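Chitinase (Paenibacillus sp. FPU-7, PDB 5GZT) probably catalyses the random endo-hydrolysis of beta-1,4 linkages between N-acetylglucosamine units in chitin and chitodextrins. Local coordinates at residues S978-Q983 and G1085-Y1090; F1021-W1026 and G1048-N1053; G1025-P1030 and G1041-N1046; K1062-Y1067 and P1075-P1080. All blocks are in the same frame, centred on the assembly; numbering follows the deposited sequence.

Contact 1. Residues S978-Q983 and G1085-Y1090; sequences SKTAHQ and GTFITY
T1089 and F1087 each turn a branch trans to the backbone nitrogen, OG1 at chi1 166° and CG at chi1 177°, and these two torsions decide what strand 1086-1089 offers to the loop 978-983. The T1089 hydroxyl is held out to the loop, where Q983 N donates to T1089 OG1 in a nearly straight bond of 2.8 Å (172° at the hydrogen). A water 2.7 Å from that OG1 also lies 2.7 Å from H982 ND1, linking imidazole to threonine; H982 NE2 bonds D1069. The methyl T1089 CG2 settles 3.4 Å from A981 O. Q983 CG lies 3.4 Å from T1089 OG1, and the bend at the second torsion then turns NE2 to a weak bond with T1089 O. The more secure hold on this amide is at OE1, which accepts from D971 N. Two residues back, the F1087 ring receives T980 CB over one face, displaced toward the rim, in a CH-pi contact 4.1 Å from T980 CB to the F1087 ring centroid. A981 O approaches the edge of that ring, while T980 OG1 is engaged with G1035 and Q1038. Strand 1086-1089 runs between strands 1024-1026 and 1074-1079, and the loop covers the side bearing F1087 and T1089, where W1026 touches both T980 and T1089; I1088 points away from the loop and packs on L1077.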
# COMPACT_ATOMS: atom_id res chain seq x y z
N SER B 978 -7.48 -30.97 -1.68
CA SER B 978 -8.26 -30.93 -2.92
C SER B 978 -7.63 -30.08 -4.00
O SER B 978 -8.06 -30.16 -5.13
CB SER B 978 -9.67 -30.41 -2.63
OG SER B 978 -9.61 -29.12 -2.05
N LYS B 979 -6.63 -29.28 -3.65
CA LYS B 979 -5.99 -28.38 -4.57
C LYS B 979 -4.65 -28.96 -4.99
O LYS B 979 -3.97 -29.60 -4.21
CB LYS B 979 -5.84 -27.04 -3.87
CG LYS B 979 -5.56 -25.93 -4.86
CD LYS B 979 -5.78 -24.54 -4.26
CE LYS B 979 -7.27 -24.28 -4.03
NZ LYS B 979 -7.63 -22.84 -3.89
N THR B 980 -4.27 -28.78 -6.23
CA THR B 980 -3.05 -29.41 -6.72
C THR B 980 -1.83 -28.51 -6.37
O THR B 980 -1.96 -27.28 -6.15
CB THR B 980 -3.09 -29.65 -8.23
OG1 THR B 980 -3.02 -28.37 -8.90
CG2 THR B 980 -4.35 -30.44 -8.62
N ALA B 981 -0.65 -29.14 -6.42
CA ALA B 981 0.64 -28.47 -6.07
C ALA B 981 1.79 -29.48 -6.13
O ALA B 981 1.58 -30.68 -6.43
CB ALA B 981 0.55 -27.78 -4.70
N HIS B 982 3.03 -28.97 -5.94
CA HIS B 982 4.20 -29.82 -6.12
C HIS B 982 4.47 -30.53 -4.78
O HIS B 982 4.53 -29.85 -3.69
CB HIS B 982 5.38 -28.99 -6.46
CG HIS B 982 5.25 -28.24 -7.75
ND1 HIS B 982 5.13 -28.88 -8.97
CD2 HIS B 982 5.30 -26.91 -8.02
CE1 HIS B 982 5.05 -27.97 -9.93
NE2 HIS B 982 5.19 -26.78 -9.38
N GLN B 983 4.52 -31.85 -4.85
CA GLN B 983 4.76 -32.70 -3.64
C GLN B 983 6.23 -32.77 -3.21
O GLN B 983 6.48 -33.10 -2.05
CB GLN B 983 4.21 -34.12 -3.82
CG GLN B 983 4.92 -35.02 -4.84
CD GLN B 983 5.63 -36.25 -4.24
OE1 GLN B 983 5.93 -36.34 -2.99
NE2 GLN B 983 5.98 -37.18 -5.13
N GLY B 1085 -9.80 -35.06 -15.71
CA GLY B 1085 -8.49 -34.36 -15.57
C GLY B 1085 -7.61 -34.90 -14.41
O GLY B 1085 -7.98 -34.76 -13.25
N THR B 1086 -6.46 -35.49 -14.75
CA THR B 1086 -5.47 -36.06 -13.78
C THR B 1086 -4.09 -35.32 -13.82
O THR B 1086 -3.47 -35.16 -14.87
CB THR B 1086 -5.33 -37.59 -13.96
OG1 THR B 1086 -6.57 -38.17 -13.58
CG2 THR B 1086 -4.23 -38.20 -13.06
N PHE B 1087 -3.69 -34.83 -12.64
CA PHE B 1087 -2.47 -34.06 -12.43
C PHE B 1087 -1.55 -34.88 -11.55
O PHE B 1087 -1.97 -35.30 -10.48
CB PHE B 1087 -2.81 -32.76 -11.67
CG PHE B 1087 -1.62 -31.92 -11.34
CD1 PHE B 1087 -0.94 -32.09 -10.11
CD2 PHE B 1087 -1.19 -30.93 -12.20
CE1 PHE B 1087 0.17 -31.30 -9.79
CE2 PHE B 1087 -0.08 -30.13 -11.88
CZ PHE B 1087 0.61 -30.33 -10.67
N ILE B 1088 -0.30 -35.04 -11.98
CA ILE B 1088 0.70 -35.87 -11.26
C ILE B 1088 1.92 -35.00 -10.88
O ILE B 1088 2.43 -34.30 -11.71
CB ILE B 1088 1.18 -37.04 -12.15
CG1 ILE B 1088 0.01 -37.95 -12.54
CG2 ILE B 1088 2.23 -37.91 -11.45
CD1 ILE B 1088 -0.80 -38.55 -11.38
N THR B 1089 2.42 -35.15 -9.65
CA THR B 1089 3.60 -34.41 -9.16
C THR B 1089 4.59 -35.41 -8.64
O THR B 1089 4.24 -36.33 -7.87
CB THR B 1089 3.21 -33.40 -8.09
OG1 THR B 1089 4.36 -32.93 -7.40
CG2 THR B 1089 2.14 -33.95 -7.11
N TYR B 1090 5.81 -35.28 -9.14
CA TYR B 1090 6.82 -36.31 -8.97
C TYR B 1090 8.21 -35.72 -9.09
O TYR B 1090 8.31 -34.50 -9.44
CB TYR B 1090 6.58 -37.46 -9.98
CG TYR B 1090 6.78 -37.11 -11.43
CD1 TYR B 1090 5.88 -36.26 -12.11
CD2 TYR B 1090 7.83 -37.63 -12.14
CE1 TYR B 1090 6.09 -35.92 -13.43
CE2 TYR B 1090 8.02 -37.33 -13.50
CZ TYR B 1090 7.16 -36.47 -14.15
OH TYR B 1090 7.41 -36.16 -15.48
O HOH W 1 5.76 -31.48 -9.16

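Contact 2. Residues F1021-W1026 and G1048-N1053; sequences FYARGW and GTPTYN
A1023 and P1050 mark the tight part of this contact, a short antiparallel-like approach in which the backbones do the work. A1023 N donates to P1050 O at 2.8 Å, nearly straight at the hydrogen (171°). Beside it Y1022 and T1051 form a single bridge with their CA atoms only 3.9 Å apart, and T1049 CA makes a CA-H...O contact of 3.2 Å with A1023 O. The pyrrolidine ring of P1050 adds an apolar touch, its CG 4.1 Å from A1023 CB. Toward T1049 and G1048 the contact comes to the solvent side, where side chains and a water replace the backbone bonds. There the exposed T1049 runs alongside R1024, pointing the same way, and its methyl CG2 sits over one guanidinium face near the rim, 3.3 Å from R1024 NH1. The extended R1024 chain carries NE to a salt bridge with D971, which also receives the hydroxyl of Y1022. Further on, a water takes the place of a direct backbone hydrogen bond: it accepts from G1025 N at 2.9 Å and donates to G1048 O at 2.7 Å. At the far end the segment 1048-1053 turns into helix 1052-1058. Y1052 N donates to F1021 O at 2.9 Å, while T1051 at the N-cap accepts from D1054 N. Two amides of the first helical turn are thus satisfied, one by the cap and one by the chain just after barrel strand 1015-1020, so the helix start is pinned by hydrogen bonding as well as by packing.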
# COMPACT_ATOMS: atom_id res chain seq x y z
N PHE B 1021 11.17 -41.37 -5.43
CA PHE B 1021 11.03 -42.12 -6.69
C PHE B 1021 9.56 -42.57 -6.93
O PHE B 1021 9.30 -43.62 -7.52
CB PHE B 1021 11.94 -43.31 -6.70
CG PHE B 1021 13.41 -43.00 -6.87
CD1 PHE B 1021 13.94 -41.70 -6.82
CD2 PHE B 1021 14.29 -44.05 -7.04
CE1 PHE B 1021 15.31 -41.51 -6.93
CE2 PHE B 1021 15.65 -43.83 -7.20
CZ PHE B 1021 16.15 -42.56 -7.15
N TYR B 1022 8.62 -41.81 -6.41
CA TYR B 1022 7.20 -42.11 -6.58
C TYR B 1022 6.50 -40.79 -6.71
O TYR B 1022 7.01 -39.73 -6.24
CB TYR B 1022 6.59 -42.90 -5.40
CG TYR B 1022 6.69 -42.20 -4.04
CD1 TYR B 1022 7.85 -42.33 -3.23
CD2 TYR B 1022 5.66 -41.43 -3.57
CE1 TYR B 1022 7.97 -41.68 -2.00
CE2 TYR B 1022 5.77 -40.77 -2.34
CZ TYR B 1022 6.93 -40.90 -1.56
OH TYR B 1022 6.96 -40.24 -0.36
N ALA B 1023 5.26 -40.86 -7.21
CA ALA B 1023 4.41 -39.69 -7.38
C ALA B 1023 3.26 -39.58 -6.44
O ALA B 1023 2.87 -40.52 -5.77
CB ALA B 1023 3.87 -39.70 -8.80
N ARG B 1024 2.69 -38.40 -6.42
CA ARG B 1024 1.35 -38.15 -5.85
C ARG B 1024 0.56 -37.40 -6.89
O ARG B 1024 1.09 -37.01 -7.91
CB ARG B 1024 1.42 -37.39 -4.53
CG ARG B 1024 2.05 -38.23 -3.41
CD ARG B 1024 2.09 -37.46 -2.10
NE ARG B 1024 2.73 -38.28 -1.09
CZ ARG B 1024 2.17 -39.34 -0.47
NH1 ARG B 1024 0.89 -39.66 -0.65
NH2 ARG B 1024 2.89 -40.06 0.37
N GLY B 1025 -0.74 -37.26 -6.69
CA GLY B 1025 -1.58 -36.74 -7.78
C GLY B 1025 -3.03 -36.52 -7.38
O GLY B 1025 -3.39 -36.78 -6.24
N TRP B 1026 -3.83 -35.93 -8.29
CA TRP B 1026 -5.25 -35.67 -8.05
C TRP B 1026 -6.04 -35.97 -9.33
O TRP B 1026 -5.51 -35.84 -10.43
CB TRP B 1026 -5.54 -34.21 -7.63
CG TRP B 1026 -4.99 -33.79 -6.36
CD1 TRP B 1026 -5.61 -33.70 -5.14
CD2 TRP B 1026 -3.65 -33.36 -6.16
NE1 TRP B 1026 -4.71 -33.25 -4.18
CE2 TRP B 1026 -3.50 -33.05 -4.78
CE3 TRP B 1026 -2.54 -33.27 -7.00
CZ2 TRP B 1026 -2.29 -32.64 -4.24
CZ3 TRP B 1026 -1.33 -32.85 -6.47
CH2 TRP B 1026 -1.22 -32.53 -5.10
N GLY B 1048 -3.20 -42.36 -5.94
CA GLY B 1048 -2.41 -42.79 -4.76
C GLY B 1048 -0.94 -42.41 -4.99
O GLY B 1048 -0.63 -41.21 -5.19
N THR B 1049 -0.07 -43.42 -5.00
CA THR B 1049 1.35 -43.22 -5.05
C THR B 1049 1.98 -44.19 -6.00
O THR B 1049 2.82 -44.96 -5.57
CB THR B 1049 2.07 -43.33 -3.67
OG1 THR B 1049 1.80 -44.60 -3.07
CG2 THR B 1049 1.67 -42.16 -2.67
N PRO B 1050 1.69 -44.06 -7.31
CA PRO B 1050 2.52 -44.74 -8.32
C PRO B 1050 4.03 -44.48 -8.25
O PRO B 1050 4.51 -43.36 -8.08
CB PRO B 1050 2.01 -44.19 -9.65
CG PRO B 1050 1.32 -42.93 -9.32
CD PRO B 1050 0.84 -43.04 -7.90
N THR B 1051 4.78 -45.50 -8.49
CA THR B 1051 6.19 -45.38 -8.47
C THR B 1051 6.64 -44.87 -9.82
O THR B 1051 5.85 -44.89 -10.80
CB THR B 1051 6.80 -46.75 -8.30
OG1 THR B 1051 6.38 -47.60 -9.36
CG2 THR B 1051 6.33 -47.37 -6.99
N TYR B 1052 7.90 -44.45 -9.91
CA TYR B 1052 8.43 -44.08 -11.21
C TYR B 1052 8.21 -45.25 -12.22
O TYR B 1052 7.83 -45.00 -13.39
CB TYR B 1052 9.87 -43.68 -11.16
CG TYR B 1052 10.40 -43.09 -12.46
CD1 TYR B 1052 10.10 -41.77 -12.81
CD2 TYR B 1052 11.24 -43.85 -13.31
CE1 TYR B 1052 10.59 -41.21 -13.99
CE2 TYR B 1052 11.74 -43.30 -14.49
CZ TYR B 1052 11.42 -41.98 -14.82
OH TYR B 1052 11.92 -41.40 -15.96
N ASN B 1053 8.38 -46.49 -11.80
CA ASN B 1053 8.14 -47.60 -12.73
C ASN B 1053 6.66 -47.61 -13.24
O ASN B 1053 6.39 -47.96 -14.37
CB ASN B 1053 8.27 -48.94 -12.03
CG ASN B 1053 9.62 -49.18 -11.45
OD1 ASN B 1053 10.68 -49.05 -12.10
ND2 ASN B 1053 9.59 -49.66 -10.22
O HOH W 2 -2.05 -38.98 -4.71

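Contact 3. Residues G1025-P1030 and G1041-N1046; sequences GWVNVP and GDQAKN
Q1043 reaches back to V1027 by a side chain that begins by pointing the other way. Its CB leaves the turn away from the segment 1025-1030, CG comes to 4.3 Å from W1026 CD1, and a bend at the second torsion (-42°) brings CD to the edge of the indole, 3.9 Å from W1026 CD1. The tip then divides. OE1 takes V1027 N on a lone pair in the carbonyl plane, at 3.0 Å and nearly straight (173°), and also accepts from N1046 ND2 at 3.1 Å. NE2 donates to V1027 O at 2.8 Å, and above the carbonyl plane of G1041 to its O. V1027 tucks its two methyls against this turn, CG2 by Q1043 OE1 and D1042 O, CG1 by K1045 O. On one flank N1046 ND2 also donates to G1025 O at 2.8 Å; on the other G1041 N donates to N1028 O at 2.8 Å, with a weak bond from N1028 ND2 to D1042 O. The turn is type I, from Q1043 to N1046, and overlaps an Asx turn in which D1042 OD2 accepts from A1044 N. A single glutamine amide thus satisfies both the N-H and the C=O of V1027, doing for this residue what a neighbouring strand would do.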
# COMPACT_ATOMS: atom_id res chain seq x y z
N GLY B 1025 -0.74 -37.26 -6.69
CA GLY B 1025 -1.58 -36.74 -7.78
C GLY B 1025 -3.03 -36.52 -7.38
O GLY B 1025 -3.39 -36.78 -6.24
N TRP B 1026 -3.83 -35.93 -8.29
CA TRP B 1026 -5.25 -35.67 -8.05
C TRP B 1026 -6.04 -35.97 -9.33
O TRP B 1026 -5.51 -35.84 -10.43
CB TRP B 1026 -5.54 -34.21 -7.63
CG TRP B 1026 -4.99 -33.79 -6.36
CD1 TRP B 1026 -5.61 -33.70 -5.14
CD2 TRP B 1026 -3.65 -33.36 -6.16
NE1 TRP B 1026 -4.71 -33.25 -4.18
CE2 TRP B 1026 -3.50 -33.05 -4.78
CE3 TRP B 1026 -2.54 -33.27 -7.00
CZ2 TRP B 1026 -2.29 -32.64 -4.24
CZ3 TRP B 1026 -1.33 -32.85 -6.47
CH2 TRP B 1026 -1.22 -32.53 -5.10
N VAL B 1027 -7.32 -36.35 -9.16
CA VAL B 1027 -8.27 -36.54 -10.31
C VAL B 1027 -9.28 -35.39 -10.28
O VAL B 1027 -9.31 -34.60 -9.31
CB VAL B 1027 -8.98 -37.93 -10.27
CG1 VAL B 1027 -8.00 -39.04 -10.66
CG2 VAL B 1027 -9.61 -38.24 -8.91
N ASN B 1028 -10.10 -35.27 -11.35
CA ASN B 1028 -11.06 -34.15 -11.50
C ASN B 1028 -10.37 -32.82 -11.32
O ASN B 1028 -10.73 -32.02 -10.44
CB ASN B 1028 -12.22 -34.25 -10.52
CG ASN B 1028 -13.10 -35.49 -10.76
OD1 ASN B 1028 -13.32 -35.90 -11.90
ND2 ASN B 1028 -13.59 -36.08 -9.67
N VAL B 1029 -9.33 -32.63 -12.11
CA VAL B 1029 -8.57 -31.40 -12.05
C VAL B 1029 -8.87 -30.59 -13.32
O VAL B 1029 -8.61 -31.06 -14.45
CB VAL B 1029 -7.05 -31.67 -11.92
CG1 VAL B 1029 -6.30 -30.34 -11.92
CG2 VAL B 1029 -6.76 -32.47 -10.66
N PRO B 1030 -9.40 -29.37 -13.14
CA PRO B 1030 -9.79 -28.52 -14.29
C PRO B 1030 -8.64 -28.31 -15.22
O PRO B 1030 -7.50 -28.16 -14.73
CB PRO B 1030 -10.12 -27.19 -13.63
CG PRO B 1030 -10.50 -27.54 -12.21
CD PRO B 1030 -9.86 -28.84 -11.85
N GLY B 1041 -11.82 -31.77 -7.83
CA GLY B 1041 -13.06 -32.36 -7.36
C GLY B 1041 -12.93 -33.58 -6.45
O GLY B 1041 -12.10 -33.64 -5.57
N ASP B 1042 -13.80 -34.54 -6.68
CA ASP B 1042 -13.90 -35.71 -5.85
C ASP B 1042 -12.69 -36.59 -6.15
O ASP B 1042 -12.35 -36.82 -7.32
CB ASP B 1042 -15.22 -36.45 -6.14
CG ASP B 1042 -15.33 -37.75 -5.41
OD1 ASP B 1042 -15.76 -37.73 -4.25
OD2 ASP B 1042 -14.98 -38.79 -6.02
N GLN B 1043 -12.06 -37.05 -5.07
CA GLN B 1043 -10.80 -37.77 -5.13
C GLN B 1043 -10.94 -39.27 -4.96
O GLN B 1043 -9.93 -39.93 -4.79
CB GLN B 1043 -9.85 -37.23 -4.04
CG GLN B 1043 -9.29 -35.86 -4.35
CD GLN B 1043 -8.89 -35.76 -5.80
OE1 GLN B 1043 -8.18 -36.61 -6.33
NE2 GLN B 1043 -9.43 -34.79 -6.49
N ALA B 1044 -12.14 -39.82 -5.02
CA ALA B 1044 -12.31 -41.24 -4.79
C ALA B 1044 -11.51 -42.07 -5.77
O ALA B 1044 -11.06 -43.17 -5.43
CB ALA B 1044 -13.80 -41.62 -4.85
N LYS B 1045 -11.30 -41.58 -6.98
CA LYS B 1045 -10.45 -42.30 -7.94
C LYS B 1045 -8.96 -41.79 -7.94
O LYS B 1045 -8.21 -42.01 -8.89
CB LYS B 1045 -11.02 -42.21 -9.35
CG LYS B 1045 -12.52 -42.21 -9.41
CD LYS B 1045 -13.03 -42.74 -10.73
CE LYS B 1045 -14.42 -42.18 -11.02
NZ LYS B 1045 -15.07 -42.92 -12.13
N ASN B 1046 -8.53 -41.12 -6.88
CA ASN B 1046 -7.12 -40.59 -6.78
C ASN B 1046 -6.08 -41.68 -7.10
O ASN B 1046 -6.23 -42.80 -6.60
CB ASN B 1046 -6.91 -40.04 -5.37
CG ASN B 1046 -5.61 -39.30 -5.23
OD1 ASN B 1046 -4.55 -39.92 -5.19
ND2 ASN B 1046 -5.67 -37.97 -5.19
O HOH W 2 -2.05 -38.98 -4.71

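Contact 4. Residues K1062-Y1067 and P1075-P1080; sequences KGYTRY and PYLYNP
Y1067 and Y1076 make the apolar centre of this antiparallel hairpin. Y1067 CB rests over one face of the Y1076 ring, 3.5 Å from its centroid and displaced toward the rim. Y1076 can lie under it because its CG is set between the backbone N and the carbonyl carbon (chi1 56°), which leans the ring across toward the partner strand, beneath Y1067 CB; the two rings meet obliquely, with planes at 36°. On the same face Y1078 CB comes to the edge of the Y1067 ring, 3.8 Å from CE2. The other face carries L1077, whose CD1 packs 3.9 Å from R1066 CB and whose CB meets the Y1064 ring. That ring also receives N1079 CB over one face, in a close CH-pi contact 3.4 Å from N1079 CB to the Y1064 ring centroid, while the amide of N1079 stands nearly perpendicular to it. Between the faces run four backbone bonds in two reciprocal pairs, including T1065 N to Y1078 O at 2.8 Å and Y1067 N to Y1076 O at 2.7 Å. At the polar edge the guanidinium of R1066 lies with one face toward P1075 CB, 4.0 Å from NH2, and forms salt bridges with D1092 and E1094; N1079 OD1 accepts from D1081 N. Strand 1065-1069 is outermost in the four-stranded sheet, whereas strand 1074-1079 pairs on its other side with strand 1086-1089. Y1076 meets F1087 of that strand, while the Y1067 ring stacks on H1034 from the loop after strand 1024-1026.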
# COMPACT_ATOMS: atom_id res chain seq x y z
N LYS B 1062 0.70 -41.68 -22.51
CA LYS B 1062 -0.58 -42.35 -22.45
C LYS B 1062 -1.57 -41.27 -22.19
O LYS B 1062 -2.41 -41.39 -21.32
CB LYS B 1062 -0.65 -43.34 -21.31
CG LYS B 1062 -0.71 -44.77 -21.74
CD LYS B 1062 0.61 -45.27 -22.27
CE LYS B 1062 0.67 -46.75 -21.89
NZ LYS B 1062 1.94 -47.34 -22.37
N GLY B 1063 -1.45 -40.20 -22.95
CA GLY B 1063 -2.37 -39.08 -22.80
C GLY B 1063 -1.95 -38.11 -21.72
O GLY B 1063 -2.70 -37.18 -21.43
N TYR B 1064 -0.76 -38.32 -21.13
CA TYR B 1064 -0.21 -37.43 -20.13
C TYR B 1064 0.82 -36.65 -20.88
O TYR B 1064 1.67 -37.23 -21.58
CB TYR B 1064 0.41 -38.20 -18.92
CG TYR B 1064 -0.64 -38.72 -17.98
CD1 TYR B 1064 -1.16 -37.91 -16.96
CD2 TYR B 1064 -1.18 -40.01 -18.13
CE1 TYR B 1064 -2.18 -38.36 -16.10
CE2 TYR B 1064 -2.17 -40.48 -17.26
CZ TYR B 1064 -2.69 -39.66 -16.28
OH TYR B 1064 -3.73 -40.12 -15.47
N THR B 1065 0.78 -35.34 -20.68
CA THR B 1065 1.87 -34.47 -21.12
C THR B 1065 2.70 -33.98 -19.90
O THR B 1065 2.13 -33.63 -18.83
CB THR B 1065 1.33 -33.24 -21.90
OG1 THR B 1065 0.35 -33.71 -22.86
CG2 THR B 1065 2.45 -32.48 -22.59
N ARG B 1066 4.02 -33.96 -20.11
CA ARG B 1066 5.00 -33.53 -19.11
C ARG B 1066 5.14 -32.02 -19.21
O ARG B 1066 5.43 -31.52 -20.26
CB ARG B 1066 6.36 -34.18 -19.32
CG ARG B 1066 7.41 -33.64 -18.31
CD ARG B 1066 8.78 -34.25 -18.51
NE ARG B 1066 9.79 -33.83 -17.53
CZ ARG B 1066 10.46 -32.66 -17.54
NH1 ARG B 1066 10.18 -31.67 -18.42
NH2 ARG B 1066 11.41 -32.43 -16.62
N TYR B 1067 4.88 -31.32 -18.13
CA TYR B 1067 5.15 -29.90 -17.99
C TYR B 1067 6.29 -29.64 -16.94
O TYR B 1067 6.74 -30.57 -16.24
CB TYR B 1067 3.85 -29.19 -17.60
CG TYR B 1067 2.77 -29.35 -18.68
CD1 TYR B 1067 2.86 -28.65 -19.92
CD2 TYR B 1067 1.71 -30.25 -18.50
CE1 TYR B 1067 1.87 -28.84 -20.91
CE2 TYR B 1067 0.72 -30.41 -19.46
CZ TYR B 1067 0.80 -29.70 -20.66
OH TYR B 1067 -0.19 -29.89 -21.56
N PRO B 1075 8.82 -31.11 -12.28
CA PRO B 1075 7.93 -31.61 -13.30
C PRO B 1075 6.54 -32.00 -12.79
O PRO B 1075 6.32 -32.25 -11.57
CB PRO B 1075 8.64 -32.85 -13.76
CG PRO B 1075 9.20 -33.41 -12.45
CD PRO B 1075 9.62 -32.20 -11.69
N TYR B 1076 5.60 -32.02 -13.74
CA TYR B 1076 4.28 -32.52 -13.51
C TYR B 1076 3.69 -33.04 -14.80
O TYR B 1076 4.15 -32.69 -15.88
CB TYR B 1076 3.34 -31.50 -12.88
CG TYR B 1076 3.13 -30.16 -13.58
CD1 TYR B 1076 4.10 -29.17 -13.54
CD2 TYR B 1076 1.94 -29.86 -14.23
CE1 TYR B 1076 3.90 -27.92 -14.15
CE2 TYR B 1076 1.72 -28.62 -14.82
CZ TYR B 1076 2.71 -27.66 -14.79
OH TYR B 1076 2.52 -26.45 -15.38
N LEU B 1077 2.68 -33.89 -14.66
CA LEU B 1077 2.00 -34.51 -15.78
C LEU B 1077 0.57 -34.01 -15.70
O LEU B 1077 0.06 -33.88 -14.60
CB LEU B 1077 2.00 -36.03 -15.65
CG LEU B 1077 3.08 -36.88 -16.31
CD1 LEU B 1077 4.38 -36.20 -16.62
CD2 LEU B 1077 3.30 -38.19 -15.56
N TYR B 1078 -0.05 -33.74 -16.87
CA TYR B 1078 -1.50 -33.52 -16.96
C TYR B 1078 -2.07 -34.38 -18.11
O TYR B 1078 -1.42 -34.64 -19.16
CB TYR B 1078 -1.84 -32.02 -17.11
CG TYR B 1078 -3.33 -31.73 -16.95
CD1 TYR B 1078 -3.95 -31.88 -15.72
CD2 TYR B 1078 -4.14 -31.34 -18.05
CE1 TYR B 1078 -5.30 -31.69 -15.56
CE2 TYR B 1078 -5.52 -31.11 -17.88
CZ TYR B 1078 -6.09 -31.29 -16.64
OH TYR B 1078 -7.44 -31.06 -16.38
N ASN B 1079 -3.25 -34.91 -17.84
CA ASN B 1079 -4.01 -35.68 -18.85
C ASN B 1079 -5.46 -35.18 -18.68
O ASN B 1079 -6.13 -35.53 -17.71
CB ASN B 1079 -3.90 -37.20 -18.65
CG ASN B 1079 -4.69 -38.01 -19.70
OD1 ASN B 1079 -5.63 -37.51 -20.31
ND2 ASN B 1079 -4.28 -39.26 -19.91
N PRO B 1080 -5.93 -34.33 -19.61
CA PRO B 1080 -7.31 -33.81 -19.49
C PRO B 1080 -8.38 -34.94 -19.52
O PRO B 1080 -9.46 -34.85 -18.86
CB PRO B 1080 -7.45 -32.85 -20.69
CG PRO B 1080 -6.24 -33.04 -21.57
CD PRO B 1080 -5.30 -34.04 -20.92

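Overall arrangement
The four contacts gather on one antiparallel sheet, ordered 1024-1026, 1086-1089, 1074-1079, 1065-1069, with centres about 9 to 14 Å apart. Contact 1 spans the longest sequence separation, and contacts 2, 3 and 4 lie between its two segments; 2 and 3 both start from strand 1024-1026 and share a water, whereas 4 follows as the hairpin at the opposite edge. The centres of contacts 1 and 3 are about 9 Å apart, those of 2 and 3 about 14 Å. In sequence the sheet is inserted between barrel strands 1015-1020 and 1110-1114, consistent with the insertion domain of family 18 chitinases, and contact 1 ties it to the loop after barrel strand 964-967.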